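Local coordinates for CADD-like protein of unknown function (PDB 3B5O), which is of unknown function but has an all-helical, heme-oxygenase-like fold, resembles the chlamydial protein CADD and may be an oxidoreductase, at residues M2-L7 with G190-V195; Q17-F22 with G210-I215; V56-L61 with R125-L130; E105-A110 with E161-G166. All blocks are in the same frame, centred on the assembly; numbering follows the deposited sequence.

Contact 1. Residues M2-L7 with G190-V195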
loop_
_atom_site.group_PDB
_atom_site.type_symbol
_atom_site.label_atom_id
_atom_site.label_comp_id
_atom_site.label_asym_id
_atom_site.label_seq_id
_atom_site.Cartn_x
_atom_site.Cartn_y
_atom_site.Cartn_z
HETATM N N MSE A 2 -22.272 -14.127 5.996
HETATM C CA MSE A 2 -22.712 -13.655 4.683
HETATM C C MSE A 2 -22.748 -12.131 4.576
HETATM O O MSE A 2 -22.333 -11.583 3.557
HETATM C CB MSE A 2 -24.096 -14.229 4.303
HETATM C CG MSE A 2 -24.626 -13.719 2.940
HETATM SE SE MSE A 2 -26.436 -14.283 2.447
HETATM C CE MSE A 2 -26.478 -15.918 3.529
ATOM N N GLU A 3 -23.267 -11.451 5.591
ATOM C CA GLU A 3 -23.484 -10.019 5.481
ATOM C C GLU A 3 -22.136 -9.289 5.424
ATOM O O GLU A 3 -21.965 -8.375 4.626
ATOM C CB GLU A 3 -24.340 -9.491 6.620
ATOM C CG GLU A 3 -25.785 -10.018 6.582
ATOM N N PHE A 4 -21.183 -9.720 6.245
ATOM C CA PHE A 4 -19.833 -9.142 6.176
ATOM C C PHE A 4 -19.128 -9.532 4.879
ATOM O O PHE A 4 -18.419 -8.702 4.283
ATOM C CB PHE A 4 -19.010 -9.537 7.410
ATOM C CG PHE A 4 -17.668 -8.845 7.485
ATOM C CD1 PHE A 4 -17.585 -7.471 7.640
ATOM C CD2 PHE A 4 -16.501 -9.571 7.399
ATOM C CE1 PHE A 4 -16.326 -6.837 7.704
ATOM C CE2 PHE A 4 -15.268 -8.942 7.469
ATOM C CZ PHE A 4 -15.200 -7.578 7.622
ATOM N N ASN A 5 -19.305 -10.772 4.421
ATOM C CA ASN A 5 -18.751 -11.182 3.144
ATOM C C ASN A 5 -19.279 -10.304 2.009
ATOM O O ASN A 5 -18.527 -9.930 1.099
ATOM C CB ASN A 5 -19.058 -12.657 2.844
ATOM C CG ASN A 5 -18.284 -13.608 3.718
ATOM O OD1 ASN A 5 -17.288 -13.237 4.344
ATOM N ND2 ASN A 5 -18.731 -14.861 3.762
ATOM N N HIS A 6 -20.568 -9.969 2.054
ATOM C CA HIS A 6 -21.113 -9.057 1.048
ATOM C C HIS A 6 -20.419 -7.690 1.109
ATOM O O HIS A 6 -20.096 -7.096 0.081
ATOM C CB HIS A 6 -22.638 -8.853 1.206
ATOM C CG HIS A 6 -23.465 -10.063 0.889
ATOM N ND1 HIS A 6 -23.052 -11.054 0.024
ATOM C CD2 HIS A 6 -24.706 -10.419 1.306
ATOM C CE1 HIS A 6 -23.996 -11.980 -0.064
ATOM N NE2 HIS A 6 -25.008 -11.617 0.704
ATOM N N LEU A 7 -20.220 -7.181 2.320
ATOM C CA LEU A 7 -19.565 -5.882 2.497
ATOM C C LEU A 7 -18.142 -5.884 1.942
ATOM O O LEU A 7 -17.767 -4.984 1.199
ATOM C CB LEU A 7 -19.551 -5.475 3.971
ATOM C CG LEU A 7 -18.854 -4.148 4.270
ATOM C CD1 LEU A 7 -19.519 -2.966 3.563
ATOM C CD2 LEU A 7 -18.790 -3.901 5.782
ATOM N N GLY A 190 -7.538 -14.394 5.515
ATOM C CA GLY A 190 -7.242 -14.465 6.938
ATOM C C GLY A 190 -7.730 -13.249 7.695
ATOM O O GLY A 190 -8.339 -13.377 8.764
ATOM N N LEU A 191 -7.472 -12.061 7.149
ATOM C CA LEU A 191 -7.922 -10.837 7.821
ATOM C C LEU A 191 -9.442 -10.734 7.793
ATOM O O LEU A 191 -10.057 -10.509 8.831
ATOM C CB LEU A 191 -7.266 -9.580 7.226
ATOM C CG LEU A 191 -7.542 -8.283 8.001
ATOM C CD1 LEU A 191 -7.121 -8.367 9.499
ATOM C CD2 LEU A 191 -6.888 -7.073 7.279
ATOM N N ARG A 192 -10.057 -10.944 6.630
ATOM C CA ARG A 192 -11.507 -10.893 6.526
ATOM C C ARG A 192 -12.166 -11.878 7.481
ATOM O O ARG A 192 -13.082 -11.506 8.200
ATOM C CB ARG A 192 -11.991 -11.158 5.081
ATOM C CG ARG A 192 -13.505 -11.384 4.964
ATOM C CD ARG A 192 -13.961 -11.516 3.508
ATOM N NE ARG A 192 -13.303 -12.616 2.812
ATOM C CZ ARG A 192 -13.603 -13.906 2.962
ATOM N NH1 ARG A 192 -14.558 -14.299 3.798
ATOM N NH2 ARG A 192 -12.923 -14.819 2.271
ATOM N N THR A 193 -11.704 -13.126 7.488
ATOM C CA THR A 193 -12.343 -14.142 8.320
ATOM C C THR A 193 -12.155 -13.847 9.798
ATOM O O THR A 193 -13.073 -14.076 10.587
ATOM C CB THR A 193 -11.873 -15.568 7.980
ATOM O OG1 THR A 193 -10.477 -15.700 8.223
ATOM C CG2 THR A 193 -12.135 -15.870 6.532
ATOM N N SER A 194 -11.003 -13.276 10.177
ATOM C CA SER A 194 -10.800 -12.936 11.577
ATOM C C SER A 194 -11.716 -11.805 12.017
ATOM O O SER A 194 -12.296 -11.860 13.089
ATOM C CB SER A 194 -9.327 -12.645 11.883
ATOM O OG SER A 194 -8.893 -11.412 11.360
ATOM N N VAL A 195 -11.847 -10.761 11.194
ATOM C CA VAL A 195 -12.701 -9.641 11.545
ATOM C C VAL A 195 -14.170 -10.080 11.619
ATOM O O VAL A 195 -14.916 -9.620 12.481
ATOM C CB VAL A 195 -12.531 -8.454 10.561
ATOM C CG1 VAL A 195 -13.594 -7.388 10.799
ATOM C CG2 VAL A 195 -11.120 -7.857 10.670
#
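Arg192 runs past Phe4 to reach Asn5, its side chain and the phenylalanine sliding by each other in opposite directions. From CB the chain sets off with Arg192 CG anti to the backbone N (chi1 169°) and 3.9 Å from Phe4 CE2. Arg192 CD comes next, 3.8 Å from Asn5 OD1, and a bend at chi3 then swings the guanidinium round so that Arg192 NH1 gives a weak hydrogen bond to Asn5 OD1 at 3.0 Å. The bond is far from straight (128° at the hydrogen), and the amide and guanidinium planes stand 80° apart. The contact joins the N-terminal helix 2-18 to the short helix 190-196 in an all-helical, heme-oxygenase-like fold, the two segments running closer to antiparallel than parallel. Phe4 also offers its ring edge to the backbone: CE2 sits 3.4 Å from Arg192 O, near the ring plane. At the far end of the ring, Phe4 CZ packs against Val195 CG1 at 3.6 Å, while Phe207 of helix 204-230 meets Phe4 edge-to-face. An alanine in place of Phe4 is likely to open a gap beside Val195 and leave Phe207 without its aromatic partner. Val195 in turn packs on Leu139 and Val74.

Contact 2. Residues Q17-F22 with G210-I215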
loop_
_atom_site.group_PDB
_atom_site.type_symbol
_atom_site.label_atom_id
_atom_site.label_comp_id
_atom_site.label_asym_id
_atom_site.label_seq_id
_atom_site.Cartn_x
_atom_site.Cartn_y
_atom_site.Cartn_z
ATOM N N GLN A 17 -13.682 -0.520 -9.579
ATOM C CA GLN A 17 -14.523 0.291 -10.480
ATOM C C GLN A 17 -14.168 1.769 -10.542
ATOM O O GLN A 17 -14.167 2.369 -11.609
ATOM C CB GLN A 17 -15.997 0.212 -10.045
ATOM C CG GLN A 17 -16.774 -0.957 -10.570
ATOM C CD GLN A 17 -18.255 -0.859 -10.218
ATOM O OE1 GLN A 17 -18.718 -1.539 -9.303
ATOM N NE2 GLN A 17 -18.999 0.002 -10.927
ATOM N N ASP A 18 -13.908 2.366 -9.380
ATOM C CA ASP A 18 -13.961 3.808 -9.217
ATOM C C ASP A 18 -12.652 4.525 -8.935
ATOM O O ASP A 18 -12.665 5.751 -8.786
ATOM C CB ASP A 18 -14.961 4.158 -8.107
ATOM C CG ASP A 18 -16.419 3.987 -8.530
ATOM O OD1 ASP A 18 -16.719 3.585 -9.684
ATOM O OD2 ASP A 18 -17.270 4.230 -7.650
ATOM N N TYR A 19 -11.538 3.788 -8.871
ATOM C CA TYR A 19 -10.260 4.356 -8.391
ATOM C C TYR A 19 -9.161 4.214 -9.442
ATOM O O TYR A 19 -8.528 3.176 -9.537
ATOM C CB TYR A 19 -9.848 3.700 -7.070
ATOM C CG TYR A 19 -10.654 4.249 -5.943
ATOM C CD1 TYR A 19 -11.982 3.861 -5.763
ATOM C CD2 TYR A 19 -10.171 5.258 -5.145
ATOM C CE1 TYR A 19 -12.765 4.432 -4.788
ATOM C CE2 TYR A 19 -10.931 5.837 -4.152
ATOM C CZ TYR A 19 -12.248 5.417 -3.985
ATOM O OH TYR A 19 -13.032 5.971 -3.026
ATOM N N VAL A 20 -8.923 5.287 -10.173
ATOM C CA VAL A 20 -7.900 5.266 -11.227
ATOM C C VAL A 20 -6.507 4.978 -10.680
ATOM O O VAL A 20 -5.673 4.444 -11.394
ATOM C CB VAL A 20 -7.868 6.559 -12.050
ATOM C CG1 VAL A 20 -9.191 6.729 -12.834
ATOM C CG2 VAL A 20 -7.558 7.797 -11.225
ATOM N N ALA A 21 -6.226 5.326 -9.431
ATOM C CA ALA A 21 -4.880 5.084 -8.930
ATOM C C ALA A 21 -4.511 3.617 -8.919
ATOM O O ALA A 21 -3.338 3.287 -8.931
ATOM C CB ALA A 21 -4.724 5.657 -7.513
ATOM N N PHE A 22 -5.512 2.739 -8.829
ATOM C CA PHE A 22 -5.275 1.313 -8.745
ATOM C C PHE A 22 -5.497 0.613 -10.073
ATOM O O PHE A 22 -5.405 -0.610 -10.140
ATOM C CB PHE A 22 -6.080 0.733 -7.578
ATOM C CG PHE A 22 -5.687 1.374 -6.283
ATOM C CD1 PHE A 22 -4.426 1.139 -5.777
ATOM C CD2 PHE A 22 -6.492 2.318 -5.665
ATOM C CE1 PHE A 22 -3.961 1.782 -4.642
ATOM C CE2 PHE A 22 -6.029 2.958 -4.496
ATOM C CZ PHE A 22 -4.773 2.680 -4.017
ATOM N N GLY A 210 -13.796 3.629 7.005
ATOM C CA GLY A 210 -12.346 3.554 7.158
ATOM C C GLY A 210 -11.703 3.097 5.865
ATOM O O GLY A 210 -10.649 3.593 5.454
ATOM N N PHE A 211 -12.316 2.107 5.230
ATOM C CA PHE A 211 -11.818 1.599 3.953
ATOM C C PHE A 211 -11.799 2.714 2.914
ATOM O O PHE A 211 -10.807 2.915 2.204
ATOM C CB PHE A 211 -12.721 0.441 3.501
ATOM C CG PHE A 211 -12.248 -0.286 2.285
ATOM C CD1 PHE A 211 -12.535 0.182 1.001
ATOM C CD2 PHE A 211 -11.581 -1.486 2.412
ATOM C CE1 PHE A 211 -12.086 -0.527 -0.118
ATOM C CE2 PHE A 211 -11.168 -2.190 1.293
ATOM C CZ PHE A 211 -11.437 -1.708 0.038
ATOM N N ARG A 212 -12.932 3.410 2.789
ATOM C CA ARG A 212 -13.066 4.498 1.835
ATOM C C ARG A 212 -12.005 5.571 2.088
ATOM O O ARG A 212 -11.372 6.080 1.159
ATOM C CB ARG A 212 -14.448 5.128 1.986
ATOM C CG ARG A 212 -14.677 6.364 1.152
ATOM C CD ARG A 212 -14.765 6.039 -0.307
ATOM N NE ARG A 212 -16.069 5.463 -0.599
ATOM C CZ ARG A 212 -16.607 5.385 -1.810
ATOM N NH1 ARG A 212 -15.943 5.785 -2.893
ATOM N NH2 ARG A 212 -17.824 4.887 -1.927
ATOM N N ALA A 213 -11.822 5.939 3.358
ATOM C CA ALA A 213 -10.892 7.010 3.688
ATOM C C ALA A 213 -9.473 6.622 3.284
ATOM O O ALA A 213 -8.702 7.447 2.787
ATOM C CB ALA A 213 -10.941 7.354 5.171
HETATM N N MSE A 214 -9.127 5.364 3.497
HETATM C CA MSE A 214 -7.780 4.903 3.176
HETATM C C MSE A 214 -7.526 4.903 1.678
HETATM O O MSE A 214 -6.493 5.383 1.214
HETATM C CB MSE A 214 -7.553 3.521 3.773
HETATM C CG MSE A 214 -6.175 2.973 3.564
HETATM SE SE MSE A 214 -4.810 4.027 4.441
HETATM C CE MSE A 214 -3.411 2.772 4.536
ATOM N N ILE A 215 -8.436 4.324 0.904
ATOM C CA ILE A 215 -8.240 4.284 -0.552
ATOM C C ILE A 215 -8.267 5.686 -1.147
ATOM O O ILE A 215 -7.534 5.978 -2.082
ATOM C CB ILE A 215 -9.165 3.266 -1.287
ATOM C CG1 ILE A 215 -10.645 3.674 -1.213
ATOM C CG2 ILE A 215 -8.895 1.849 -0.765
ATOM C CD1 ILE A 215 -11.559 2.755 -2.040
HETATM O O HOH W 1 -17.344 5.653 -5.410
#
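Tyr19 and Ile215 mark the closest backbone approach, with their CA atoms 8.1 Å apart. Tyr19 is where the chain leaves helix 2-18, and residues 20-22 follow as a 3-10 turn, whereas 210-215 is regular helix within the long helix 204-230. The contact thus fastens the end of the first helix of this heme-oxygenase-like bundle, and the turn beyond it, against the last helix. Its centre is the Tyr19 ring. Ile215 lays its CD1 methyl over one face in a CH-pi contact, 3.6 Å from the ring centroid and shifted toward the CZ and CE1 rim. Ile215 CG1 stands between the backbone N and the carbonyl carbon (chi1 67°), and with the chain then extended to CD1 the branch crosses the tyrosine at about a right angle. Phe22 adds a looser contact, turning the edge of its ring to Ile215 O, which is 4.1 Å from CE2. The polar end of the tyrosine is gripped from two residues of the opposing helix: Asp216 OD1 is hydrogen-bonded to Tyr19 OH, and Arg212 NH1 donates to the same hydroxyl at 2.9 Å (151° at the hydrogen). Arg212 gets there through bends at chi2 and chi3, which fold the chain so that its CD also lies 3.2 Å from Tyr19 OH. Asp18 and Arg212 make no direct salt bridge; a water joins them, donating to Asp18 OD2 at 2.7 Å and accepting from Arg212 NH1 at 2.9 Å.

Contact 3. Residues V56-L61 with R125-L130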
loop_
_atom_site.group_PDB
_atom_site.type_symbol
_atom_site.label_atom_id
_atom_site.label_comp_id
_atom_site.label_asym_id
_atom_site.label_seq_id
_atom_site.Cartn_x
_atom_site.Cartn_y
_atom_site.Cartn_z
ATOM N N VAL A 56 4.006 -1.072 8.119
ATOM C CA VAL A 56 4.215 -2.040 9.195
ATOM C C VAL A 56 3.811 -1.388 10.531
ATOM O O VAL A 56 3.076 -1.982 11.329
ATOM C CB VAL A 56 5.631 -2.560 9.223
ATOM C CG1 VAL A 56 5.764 -3.590 10.320
ATOM C CG2 VAL A 56 6.010 -3.187 7.865
ATOM N N GLY A 57 4.265 -0.155 10.756
ATOM C CA GLY A 57 3.884 0.568 11.956
ATOM C C GLY A 57 2.395 0.844 12.035
ATOM O O GLY A 57 1.814 0.774 13.124
ATOM N N PHE A 58 1.757 1.170 10.906
ATOM C CA PHE A 58 0.309 1.363 10.957
ATOM C C PHE A 58 -0.404 0.057 11.291
ATOM O O PHE A 58 -1.389 0.050 12.014
ATOM C CB PHE A 58 -0.216 1.964 9.655
ATOM C CG PHE A 58 0.217 3.386 9.438
ATOM C CD1 PHE A 58 -0.141 4.376 10.332
ATOM C CD2 PHE A 58 0.921 3.745 8.304
ATOM C CE1 PHE A 58 0.265 5.686 10.126
ATOM C CE2 PHE A 58 1.307 5.054 8.103
ATOM C CZ PHE A 58 0.982 5.999 9.003
ATOM N N THR A 59 0.087 -1.054 10.750
ATOM C CA THR A 59 -0.511 -2.365 11.057
ATOM C C THR A 59 -0.378 -2.670 12.563
ATOM O O THR A 59 -1.296 -3.231 13.174
ATOM C CB THR A 59 0.120 -3.475 10.198
ATOM O OG1 THR A 59 -0.060 -3.143 8.814
ATOM C CG2 THR A 59 -0.548 -4.811 10.468
ATOM N N GLU A 60 0.738 -2.271 13.172
ATOM C CA GLU A 60 0.911 -2.363 14.612
ATOM C C GLU A 60 -0.121 -1.564 15.368
ATOM O O GLU A 60 -0.653 -2.019 16.383
ATOM C CB GLU A 60 2.327 -1.971 15.009
ATOM C CG GLU A 60 2.596 -1.912 16.497
ATOM C CD GLU A 60 2.422 -3.190 17.249
ATOM O OE1 GLU A 60 2.405 -4.268 16.645
ATOM O OE2 GLU A 60 2.358 -3.087 18.498
ATOM N N LEU A 61 -0.422 -0.360 14.910
ATOM C CA LEU A 61 -1.472 0.424 15.558
ATOM C C LEU A 61 -2.817 -0.285 15.462
ATOM O O LEU A 61 -3.598 -0.301 16.423
ATOM C CB LEU A 61 -1.562 1.816 14.971
ATOM C CG LEU A 61 -0.355 2.725 15.169
ATOM C CD1 LEU A 61 -0.604 4.094 14.521
ATOM C CD2 LEU A 61 -0.005 2.860 16.651
ATOM N N ARG A 125 0.569 11.695 7.378
ATOM C CA ARG A 125 -0.247 12.356 8.398
ATOM C C ARG A 125 -1.713 11.989 8.272
ATOM O O ARG A 125 -2.423 11.782 9.272
ATOM C CB ARG A 125 -0.063 13.843 8.329
ATOM C CG ARG A 125 1.314 14.172 8.717
ATOM C CD ARG A 125 1.361 15.316 9.647
ATOM N NE ARG A 125 2.719 15.711 9.835
ATOM C CZ ARG A 125 3.454 15.440 10.897
ATOM N NH1 ARG A 125 2.984 14.690 11.902
ATOM N NH2 ARG A 125 4.696 15.897 10.915
ATOM N N THR A 126 -2.188 11.924 7.032
ATOM C CA THR A 126 -3.573 11.559 6.806
ATOM C C THR A 126 -3.837 10.136 7.304
ATOM O O THR A 126 -4.852 9.880 7.970
ATOM C CB THR A 126 -3.904 11.643 5.308
ATOM O OG1 THR A 126 -3.708 12.989 4.836
ATOM C CG2 THR A 126 -5.352 11.208 5.032
ATOM N N VAL A 127 -2.976 9.193 6.918
ATOM C CA VAL A 127 -3.164 7.828 7.335
ATOM C C VAL A 127 -3.167 7.687 8.865
ATOM O O VAL A 127 -4.009 6.974 9.418
ATOM C CB VAL A 127 -2.123 6.898 6.660
ATOM C CG1 VAL A 127 -2.199 5.472 7.189
ATOM C CG2 VAL A 127 -2.360 6.890 5.135
ATOM N N LEU A 128 -2.275 8.385 9.553
ATOM C CA LEU A 128 -2.258 8.271 11.011
ATOM C C LEU A 128 -3.617 8.716 11.575
ATOM O O LEU A 128 -4.133 8.104 12.520
ATOM C CB LEU A 128 -1.116 9.064 11.627
ATOM C CG LEU A 128 -1.127 8.954 13.169
ATOM C CD1 LEU A 128 -0.918 7.497 13.627
ATOM C CD2 LEU A 128 -0.153 9.893 13.798
ATOM N N SER A 129 -4.214 9.754 11.003
ATOM C CA SER A 129 -5.502 10.238 11.510
ATOM C C SER A 129 -6.602 9.188 11.387
ATOM O O SER A 129 -7.551 9.210 12.173
ATOM C CB SER A 129 -5.915 11.536 10.812
ATOM O OG SER A 129 -6.459 11.336 9.517
ATOM N N LEU A 130 -6.459 8.261 10.437
ATOM C CA LEU A 130 -7.395 7.165 10.265
ATOM C C LEU A 130 -7.152 6.036 11.261
ATOM O O LEU A 130 -8.097 5.401 11.741
ATOM C CB LEU A 130 -7.285 6.570 8.865
ATOM C CG LEU A 130 -7.306 7.510 7.682
ATOM C CD1 LEU A 130 -7.302 6.666 6.382
ATOM C CD2 LEU A 130 -8.492 8.434 7.728
#
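Phe58 turns one face of its ring to Val127, whose CG1 methyl stands almost exactly over the centre: 3.5 Å from the centroid and only 6° off the ring normal. This CH-pi contact joins helix 38-68 to helix 118-131 in the heme-oxygenase-like helical bundle; the segments run nearly parallel (16°), their axes 10.8 Å apart at closest approach. CG1 is the valine branch anti to the backbone N (chi1 174°), which directs it at the phenylalanine, while Val127 also packs on Met214 of helix 204-230. Next along the helix, Leu128 meets the same ring from an oblique direction: Phe58 CE1 rests 3.7 Å from the backbone atom Leu128 CA and 3.9 Å from Leu128 CB. The ring is therefore held against both the main chain and the side chains of its neighbour, and Phe131, one turn beyond Val127, also meets it. Beside this aromatic centre the contact is purely aliphatic and lies nearer the protein surface. Leu61, one turn after Phe58, crosses Leu128 at about a right angle, and the two leucines touch methyl to methyl, Leu61 CD1 lying 3.5 Å from Leu128 CD1.

Contact 4. Residues E105-A110 with E161-G166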
loop_
_atom_site.group_PDB
_atom_site.type_symbol
_atom_site.label_atom_id
_atom_site.label_comp_id
_atom_site.label_asym_id
_atom_site.label_seq_id
_atom_site.Cartn_x
_atom_site.Cartn_y
_atom_site.Cartn_z
ATOM N N GLU A 105 20.343 -2.587 -6.552
ATOM C CA GLU A 105 21.124 -3.555 -7.353
ATOM C C GLU A 105 20.795 -3.437 -8.834
ATOM O O GLU A 105 21.686 -3.463 -9.689
ATOM C CB GLU A 105 20.847 -4.991 -6.900
ATOM C CG GLU A 105 21.585 -6.066 -7.713
ATOM C CD GLU A 105 21.089 -7.475 -7.440
ATOM O OE1 GLU A 105 20.471 -7.715 -6.373
ATOM O OE2 GLU A 105 21.307 -8.356 -8.305
ATOM N N GLY A 106 19.510 -3.307 -9.134
ATOM C CA GLY A 106 19.048 -3.259 -10.515
ATOM C C GLY A 106 19.295 -1.941 -11.213
ATOM O O GLY A 106 19.662 -1.934 -12.392
ATOM N N LEU A 107 19.119 -0.829 -10.504
ATOM C CA LEU A 107 19.074 0.497 -11.115
ATOM C C LEU A 107 20.104 1.502 -10.622
ATOM O O LEU A 107 20.255 2.570 -11.228
ATOM C CB LEU A 107 17.690 1.114 -10.871
ATOM C CG LEU A 107 16.497 0.302 -11.356
ATOM C CD1 LEU A 107 15.200 0.958 -10.872
ATOM C CD2 LEU A 107 16.511 0.180 -12.890
ATOM N N GLY A 108 20.784 1.206 -9.520
ATOM C CA GLY A 108 21.602 2.214 -8.862
ATOM C C GLY A 108 20.738 3.327 -8.276
ATOM O O GLY A 108 21.212 4.443 -8.065
ATOM N N VAL A 109 19.469 3.017 -8.018
ATOM C CA VAL A 109 18.543 3.963 -7.404
ATOM C C VAL A 109 18.543 3.644 -5.926
ATOM O O VAL A 109 18.083 2.580 -5.516
ATOM C CB VAL A 109 17.110 3.847 -7.979
ATOM C CG1 VAL A 109 16.116 4.701 -7.170
ATOM C CG2 VAL A 109 17.091 4.268 -9.439
ATOM N N ALA A 110 19.098 4.563 -5.149
ATOM C CA ALA A 110 19.118 4.453 -3.700
ATOM C C ALA A 110 17.784 4.970 -3.169
ATOM O O ALA A 110 17.368 6.067 -3.559
ATOM C CB ALA A 110 20.262 5.283 -3.143
ATOM N N GLU A 161 9.755 -2.595 -14.217
ATOM C CA GLU A 161 10.103 -3.117 -15.552
ATOM C C GLU A 161 10.396 -1.986 -16.537
ATOM O O GLU A 161 11.322 -2.084 -17.352
ATOM C CB GLU A 161 9.002 -4.025 -16.099
ATOM C CG GLU A 161 8.943 -5.383 -15.424
ATOM C CD GLU A 161 7.832 -6.269 -15.964
ATOM O OE1 GLU A 161 7.014 -5.788 -16.778
ATOM O OE2 GLU A 161 7.772 -7.459 -15.568
ATOM N N TRP A 162 9.625 -0.902 -16.464
ATOM C CA TRP A 162 9.851 0.276 -17.306
ATOM C C TRP A 162 11.235 0.890 -17.071
ATOM O O TRP A 162 11.912 1.310 -18.019
ATOM C CB TRP A 162 8.736 1.307 -17.072
ATOM C CG TRP A 162 8.755 2.517 -17.944
ATOM C CD1 TRP A 162 8.046 2.694 -19.107
ATOM C CD2 TRP A 162 9.435 3.749 -17.700
ATOM N NE1 TRP A 162 8.273 3.939 -19.606
ATOM C CE2 TRP A 162 9.126 4.617 -18.774
ATOM C CE3 TRP A 162 10.318 4.194 -16.714
ATOM C CZ2 TRP A 162 9.635 5.911 -18.857
ATOM C CZ3 TRP A 162 10.798 5.467 -16.783
ATOM C CH2 TRP A 162 10.474 6.320 -17.847
ATOM N N LEU A 163 11.651 0.942 -15.809
ATOM C CA LEU A 163 12.927 1.533 -15.428
ATOM C C LEU A 163 14.141 0.682 -15.846
ATOM O O LEU A 163 15.200 1.231 -16.123
ATOM C CB LEU A 163 12.991 1.758 -13.908
ATOM C CG LEU A 163 12.202 2.935 -13.342
ATOM C CD1 LEU A 163 12.085 2.798 -11.802
ATOM C CD2 LEU A 163 12.791 4.291 -13.726
ATOM N N HIS A 164 13.976 -0.635 -15.856
ATOM C CA HIS A 164 15.094 -1.561 -16.099
ATOM C C HIS A 164 15.304 -1.751 -17.580
ATOM O O HIS A 164 14.356 -1.982 -18.310
ATOM C CB HIS A 164 14.814 -2.914 -15.461
ATOM C CG HIS A 164 15.165 -2.989 -14.006
ATOM N ND1 HIS A 164 14.375 -2.432 -13.022
ATOM C CD2 HIS A 164 16.206 -3.576 -13.366
ATOM C CE1 HIS A 164 14.922 -2.663 -11.839
ATOM N NE2 HIS A 164 16.037 -3.351 -12.021
ATOM N N GLU A 165 16.555 -1.672 -18.020
ATOM C CA GLU A 165 16.883 -1.929 -19.425
ATOM C C GLU A 165 16.858 -3.433 -19.699
ATOM O O GLU A 165 16.369 -3.873 -20.743
ATOM C CB GLU A 165 18.245 -1.317 -19.781
ATOM N N GLY A 166 17.349 -4.218 -18.746
ATOM C CA GLY A 166 17.325 -5.674 -18.845
ATOM C C GLY A 166 16.488 -6.335 -17.766
ATOM O O GLY A 166 15.521 -5.749 -17.263
#
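Leu107 presses its CD2 methyl onto the face of the His164 imidazole, 3.4 Å from the ring centroid and 12° off the normal. Leu107 CG lies 3.4 Å from His164 CE1, while Leu107 CD1 packs against Leu163 CD1 at 3.7 Å. Gly106 brings its backbone right up to the ring, its CA 3.4 Å from His164 NE2; a beta carbon there would fall about 2.1 Å from the nitrogen, a clash, so with backbone and ring placed as they are there is no space for a side chain at Gly106. Both segments are helix ends, of helix 95-107 and helix 135-163, and the touching residues fill the junction where the two helices stop. Farther out, Phe38, Ile41 and Met45 of helix 38-68 back Leu163, and Pro169 touches His164. The imidazole's rotation is set by the last turn of the helix before it, where ND1 is hydrogen-bonded to Val160 O. A leucine in place of His164 would probably leave Val160 O without this side-chain donor and Leu107 CD2 without a flat surface to lie on. NE2 is buried and has no partner in the model, which, with ND1 facing a carbonyl, is consistent with a neutral imidazole protonated on ND1.

Overall arrangement
Contact 2 is the most buried of the four and contact 3 is partly buried; the two lie about 16 Å apart between centres and touch, Met214 and Ala213 of helix 204-230 packing on Val127 and Leu130 of helix 118-131. Contacts 1 and 4 are peripheral, their centres about 39 Å apart on opposite sides of the chain's centre. Helix 2-18 serves both contact 1 and contact 2, near its start and at its end. All four set an aromatic ring against aliphatic carbon, but the polar chemistry differs: an arginine bonds weakly to an asparagine beside the ring in contact 1 and to the ring's own hydroxyl in contact 2, whereas contacts 3 and 4 join their segments through packing alone.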